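Long-range contact in homoserine O-acetyltransferase (Pseudomonas veronii, PDB 5EFZ), which hydrolyses ethyl acetate to ethanol and acetate, a step in the degradation of short-chain methyl ketones such as 2-butanone: residues N21-L33 against C40-G52. Residues are numbered along the deposited sequence; the frame is centred on the assembly and turned at random.
Sequences NHGPFELINIGPL and CMPECLLAVAVHG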
loop_
_atom_site.group_PDB
_atom_site.type_symbol
_atom_site.label_atom_id
_atom_site.label_comp_id
_atom_site.label_asym_id
_atom_site.label_seq_id
_atom_site.Cartn_x
_atom_site.Cartn_y
_atom_site.Cartn_z
ATOM N N ASN A 21 13.933 20.073 -21.208
ATOM C CA ASN A 21 13.369 19.653 -19.930
ATOM C C ASN A 21 14.350 18.972 -18.990
ATOM O O ASN A 21 14.213 19.102 -17.779
ATOM C CB ASN A 21 12.195 18.698 -20.146
ATOM C CG ASN A 21 10.973 19.391 -20.671
ATOM O OD1 ASN A 21 10.819 20.603 -20.511
ATOM N ND2 ASN A 21 10.087 18.624 -21.316
ATOM N N HIS A 22 15.321 18.232 -19.522
ATOM C CA HIS A 22 16.143 17.376 -18.657
ATOM C C HIS A 22 17.633 17.594 -18.752
ATOM O O HIS A 22 18.401 16.908 -18.081
ATOM C CB HIS A 22 15.866 15.909 -18.956
ATOM C CG HIS A 22 14.429 15.546 -18.830
ATOM N ND1 HIS A 22 13.846 15.237 -17.618
ATOM C CD2 HIS A 22 13.445 15.452 -19.756
ATOM C CE1 HIS A 22 12.567 14.973 -17.806
ATOM N NE2 HIS A 22 12.297 15.090 -19.094
ATOM N N GLY A 23 18.035 18.536 -19.599
ATOM C CA GLY A 23 19.431 18.732 -19.875
ATOM C C GLY A 23 20.036 19.759 -18.941
ATOM O O GLY A 23 19.350 20.320 -18.084
ATOM N N PRO A 24 21.328 20.045 -19.135
ATOM C CA PRO A 24 22.133 19.452 -20.211
ATOM C C PRO A 24 22.562 18.002 -19.964
ATOM O O PRO A 24 22.770 17.578 -18.822
ATOM C CB PRO A 24 23.350 20.389 -20.277
ATOM C CG PRO A 24 23.444 20.966 -18.937
ATOM C CD PRO A 24 22.024 21.178 -18.503
ATOM N N PHE A 25 22.615 17.221 -21.040
ATOM C CA PHE A 25 23.173 15.872 -20.990
ATOM C C PHE A 25 23.793 15.578 -22.348
ATOM O O PHE A 25 23.437 16.203 -23.340
ATOM C CB PHE A 25 22.119 14.816 -20.620
ATOM C CG PHE A 25 20.969 14.710 -21.601
ATOM C CD1 PHE A 25 21.123 14.028 -22.810
ATOM C CD2 PHE A 25 19.736 15.274 -21.303
ATOM C CE1 PHE A 25 20.072 13.919 -23.699
ATOM C CE2 PHE A 25 18.683 15.181 -22.184
ATOM C CZ PHE A 25 18.846 14.503 -23.395
ATOM N N GLU A 26 24.698 14.608 -22.400
ATOM C CA GLU A 26 25.307 14.209 -23.663
ATOM C C GLU A 26 24.849 12.804 -24.021
ATOM O O GLU A 26 24.696 11.961 -23.134
ATOM C CB GLU A 26 26.824 14.246 -23.562
ATOM C CG GLU A 26 27.479 15.067 -24.645
ATOM C CD GLU A 26 28.990 15.035 -24.539
ATOM O OE1 GLU A 26 29.495 14.836 -23.406
ATOM O OE2 GLU A 26 29.661 15.189 -25.591
ATOM N N LEU A 27 24.633 12.543 -25.306
ATOM C CA LEU A 27 24.274 11.180 -25.747
ATOM C C LEU A 27 25.525 10.474 -26.170
ATOM O O LEU A 27 26.179 10.895 -27.138
ATOM C CB LEU A 27 23.295 11.177 -26.924
ATOM C CG LEU A 27 21.796 11.237 -26.733
ATOM C CD1 LEU A 27 21.343 10.427 -25.527
ATOM C CD2 LEU A 27 21.384 12.689 -26.612
ATOM N N ILE A 28 25.882 9.410 -25.465
ATOM C CA ILE A 28 27.098 8.688 -25.815
ATOM C C ILE A 28 26.776 7.310 -26.366
ATOM O O ILE A 28 26.120 6.507 -25.699
ATOM C CB ILE A 28 28.029 8.558 -24.603
ATOM C CG1 ILE A 28 28.468 9.960 -24.160
ATOM C CG2 ILE A 28 29.237 7.704 -24.985
ATOM C CD1 ILE A 28 29.070 10.016 -22.791
ATOM N N ASN A 29 27.251 7.039 -27.575
ATOM C CA ASN A 29 27.063 5.728 -28.180
ATOM C C ASN A 29 28.095 4.771 -27.646
ATOM O O ASN A 29 29.261 4.900 -27.945
ATOM C CB ASN A 29 27.156 5.807 -29.706
ATOM C CG ASN A 29 26.719 4.511 -30.399
ATOM O OD1 ASN A 29 26.582 3.453 -29.772
ATOM N ND2 ASN A 29 26.494 4.599 -31.696
ATOM N N ILE A 30 27.685 3.791 -26.863
ATOM C CA ILE A 30 28.669 2.838 -26.384
ATOM C C ILE A 30 28.786 1.589 -27.278
ATOM O O ILE A 30 29.514 0.657 -26.953
ATOM C CB ILE A 30 28.360 2.402 -24.964
ATOM C CG1 ILE A 30 26.964 1.796 -24.875
ATOM C CG2 ILE A 30 28.505 3.579 -23.968
ATOM C CD1 ILE A 30 26.895 0.720 -23.849
ATOM N N GLY A 31 28.071 1.571 -28.398
ATOM C CA GLY A 31 28.173 0.468 -29.347
ATOM C C GLY A 31 27.140 -0.601 -29.065
ATOM O O GLY A 31 26.174 -0.362 -28.327
ATOM N N PRO A 32 27.307 -1.790 -29.665
ATOM C CA PRO A 32 26.299 -2.853 -29.497
ATOM C C PRO A 32 26.184 -3.332 -28.056
ATOM O O PRO A 32 27.187 -3.389 -27.337
ATOM C CB PRO A 32 26.805 -3.967 -30.418
ATOM C CG PRO A 32 28.264 -3.662 -30.618
ATOM C CD PRO A 32 28.389 -2.185 -30.580
ATOM N N LEU A 33 24.963 -3.643 -27.620
ATOM C CA LEU A 33 24.769 -4.163 -26.268
ATOM C C LEU A 33 23.984 -5.460 -26.349
ATOM O O LEU A 33 22.781 -5.431 -26.602
ATOM C CB LEU A 33 24.036 -3.144 -25.383
ATOM C CG LEU A 33 23.798 -3.550 -23.928
ATOM C CD1 LEU A 33 25.142 -3.769 -23.237
ATOM C CD2 LEU A 33 22.989 -2.493 -23.167
ATOM N N CYS A 40 19.978 -8.353 -29.081
ATOM C CA CYS A 40 21.099 -7.429 -29.167
ATOM C C CYS A 40 20.605 -6.033 -29.543
ATOM O O CYS A 40 19.881 -5.889 -30.525
ATOM C CB CYS A 40 22.126 -7.921 -30.208
ATOM S SG CYS A 40 23.782 -7.092 -30.096
ATOM N N MET A 41 20.988 -5.008 -28.784
ATOM C CA MET A 41 20.800 -3.631 -29.249
ATOM C C MET A 41 21.969 -3.274 -30.172
ATOM O O MET A 41 23.116 -3.301 -29.741
ATOM C CB MET A 41 20.738 -2.652 -28.084
ATOM C CG MET A 41 19.783 -3.062 -26.979
ATOM S SD MET A 41 19.820 -1.793 -25.679
ATOM C CE MET A 41 19.271 -0.352 -26.581
ATOM N N PRO A 42 21.689 -2.951 -31.442
ATOM C CA PRO A 42 22.773 -2.628 -32.379
ATOM C C PRO A 42 23.587 -1.401 -31.949
ATOM O O PRO A 42 24.781 -1.337 -32.220
ATOM C CB PRO A 42 22.039 -2.330 -33.684
ATOM C CG PRO A 42 20.700 -2.961 -33.529
ATOM C CD PRO A 42 20.367 -2.891 -32.082
ATOM N N GLU A 43 22.935 -0.423 -31.332
ATOM C CA GLU A 43 23.661 0.706 -30.759
ATOM C C GLU A 43 22.936 1.163 -29.512
ATOM O O GLU A 43 21.736 1.421 -29.522
ATOM C CB GLU A 43 23.812 1.865 -31.748
ATOM C CG GLU A 43 22.506 2.433 -32.269
ATOM C CD GLU A 43 22.632 3.878 -32.727
ATOM O OE1 GLU A 43 23.774 4.390 -32.781
ATOM O OE2 GLU A 43 21.588 4.505 -33.024
ATOM N N CYS A 44 23.665 1.227 -28.417
ATOM C CA CYS A 44 23.081 1.646 -27.164
ATOM C C CYS A 44 23.575 3.057 -26.884
ATOM O O CYS A 44 24.783 3.273 -26.759
ATOM C CB CYS A 44 23.458 0.681 -26.039
ATOM S SG CYS A 44 22.794 1.157 -24.432
ATOM N N LEU A 45 22.645 4.014 -26.856
ATOM C CA LEU A 45 22.965 5.394 -26.517
ATOM C C LEU A 45 22.627 5.642 -25.055
ATOM O O LEU A 45 21.504 5.391 -24.607
ATOM C CB LEU A 45 22.186 6.369 -27.392
ATOM C CG LEU A 45 22.267 6.228 -28.901
ATOM C CD1 LEU A 45 21.542 7.379 -29.546
ATOM C CD2 LEU A 45 23.692 6.183 -29.364
ATOM N N LEU A 46 23.603 6.123 -24.298
ATOM C CA LEU A 46 23.367 6.477 -22.918
ATOM C C LEU A 46 23.384 7.989 -22.796
ATOM O O LEU A 46 24.332 8.641 -23.264
ATOM C CB LEU A 46 24.443 5.865 -22.001
ATOM C CG LEU A 46 24.494 4.344 -21.927
ATOM C CD1 LEU A 46 25.666 3.941 -20.983
ATOM C CD2 LEU A 46 23.133 3.762 -21.429
ATOM N N ALA A 47 22.332 8.530 -22.184
ATOM C CA ALA A 47 22.259 9.948 -21.836
ATOM C C ALA A 47 22.969 10.177 -20.505
ATOM O O ALA A 47 22.582 9.594 -19.476
ATOM C CB ALA A 47 20.807 10.420 -21.754
ATOM N N VAL A 48 23.999 11.015 -20.539
ATOM C CA VAL A 48 24.914 11.178 -19.411
ATOM C C VAL A 48 25.060 12.656 -19.054
ATOM O O VAL A 48 25.296 13.501 -19.921
ATOM C CB VAL A 48 26.337 10.611 -19.730
ATOM C CG1 VAL A 48 27.252 10.713 -18.493
ATOM C CG2 VAL A 48 26.272 9.174 -20.245
ATOM N N ALA A 49 24.977 12.969 -17.771
ATOM C CA ALA A 49 25.213 14.341 -17.320
ATOM C C ALA A 49 26.405 14.275 -16.389
ATOM O O ALA A 49 26.454 13.409 -15.535
ATOM C CB ALA A 49 23.960 14.922 -16.605
ATOM N N VAL A 50 27.391 15.137 -16.606
ATOM C CA VAL A 50 28.588 15.136 -15.777
ATOM C C VAL A 50 28.660 16.422 -14.995
ATOM O O VAL A 50 28.541 17.494 -15.577
ATOM C CB VAL A 50 29.854 14.985 -16.643
ATOM C CG1 VAL A 50 31.130 14.978 -15.769
ATOM C CG2 VAL A 50 29.709 13.722 -17.533
ATOM N N HIS A 51 28.880 16.323 -13.683
ATOM C CA HIS A 51 29.033 17.509 -12.858
ATOM C C HIS A 51 30.331 17.432 -12.110
ATOM O O HIS A 51 30.484 16.554 -11.276
ATOM C CB HIS A 51 27.873 17.631 -11.875
ATOM C CG HIS A 51 26.535 17.629 -12.537
ATOM N ND1 HIS A 51 26.031 18.733 -13.185
ATOM C CD2 HIS A 51 25.617 16.644 -12.686
ATOM C CE1 HIS A 51 24.846 18.433 -13.695
ATOM N NE2 HIS A 51 24.570 17.177 -13.396
ATOM N N GLY A 52 31.241 18.358 -12.401
ATOM C CA GLY A 52 32.554 18.373 -11.771
ATOM C C GLY A 52 33.617 17.763 -12.675
ATOM O O GLY A 52 33.326 17.045 -13.648
#
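Glu26 and Val48 exchange two backbone hydrogen bonds, Glu26 N to Val48 O and Val48 N to Glu26 O, both 2.8 Å. Ile28 N to Leu46 O (177°) and Leu46 N to Ile28 O repeat the reciprocal pattern, and strands 26-29 and 45-51 run 148° apart in direction, so they are antiparallel neighbours. Beyond them the pairing continues through an irregular step: Ile30 N gives to Cys44 O at 2.9 Å, almost in line with the carbonyl bond, but the return bond from Cys44 N goes to Gly31 O. Leu33 and Met41 then satisfy each other's N and O as a regular pair. At the irregular step Asn29 CG stands anti to the backbone N (chi1 -170°), and OD1 takes the Gly31 N-H at 2.8 Å from above the amide plane, closing an Asx turn. Asn29 ND2 comes within 2.9 Å of Glu43 OE1, yet the angle is too poor for a hydrogen bond. Ile30 lays CG1 3.2 Å from Cys44 O and also against Cys44 CB, while its CG2 branch meets Leu46 CD1 at 4.1 Å and the side chain touches Ala130 of helix 124-139. An alanine here would keep the backbone bond but is likely to leave Leu46 CD1 and Ala130 without this apolar partner. On the face that carries Leu46, Ile28 CD1 packs on Val48 CG2 (3.9 Å), and both side chains touch Leu134. Leu45 and Ala47 are in non-hydrogen-bonded pairs with Asn29 and Leu27; their N-H groups bond outward to Ser105 OG and Ser104 OG, and Ala47 O accepts from Asn97 ND2. Strand 45-51 also pairs with 92-96, so the arrangement is the antiparallel N-terminal edge of the alpha/beta-hydrolase sheet, away from the probable catalytic triad.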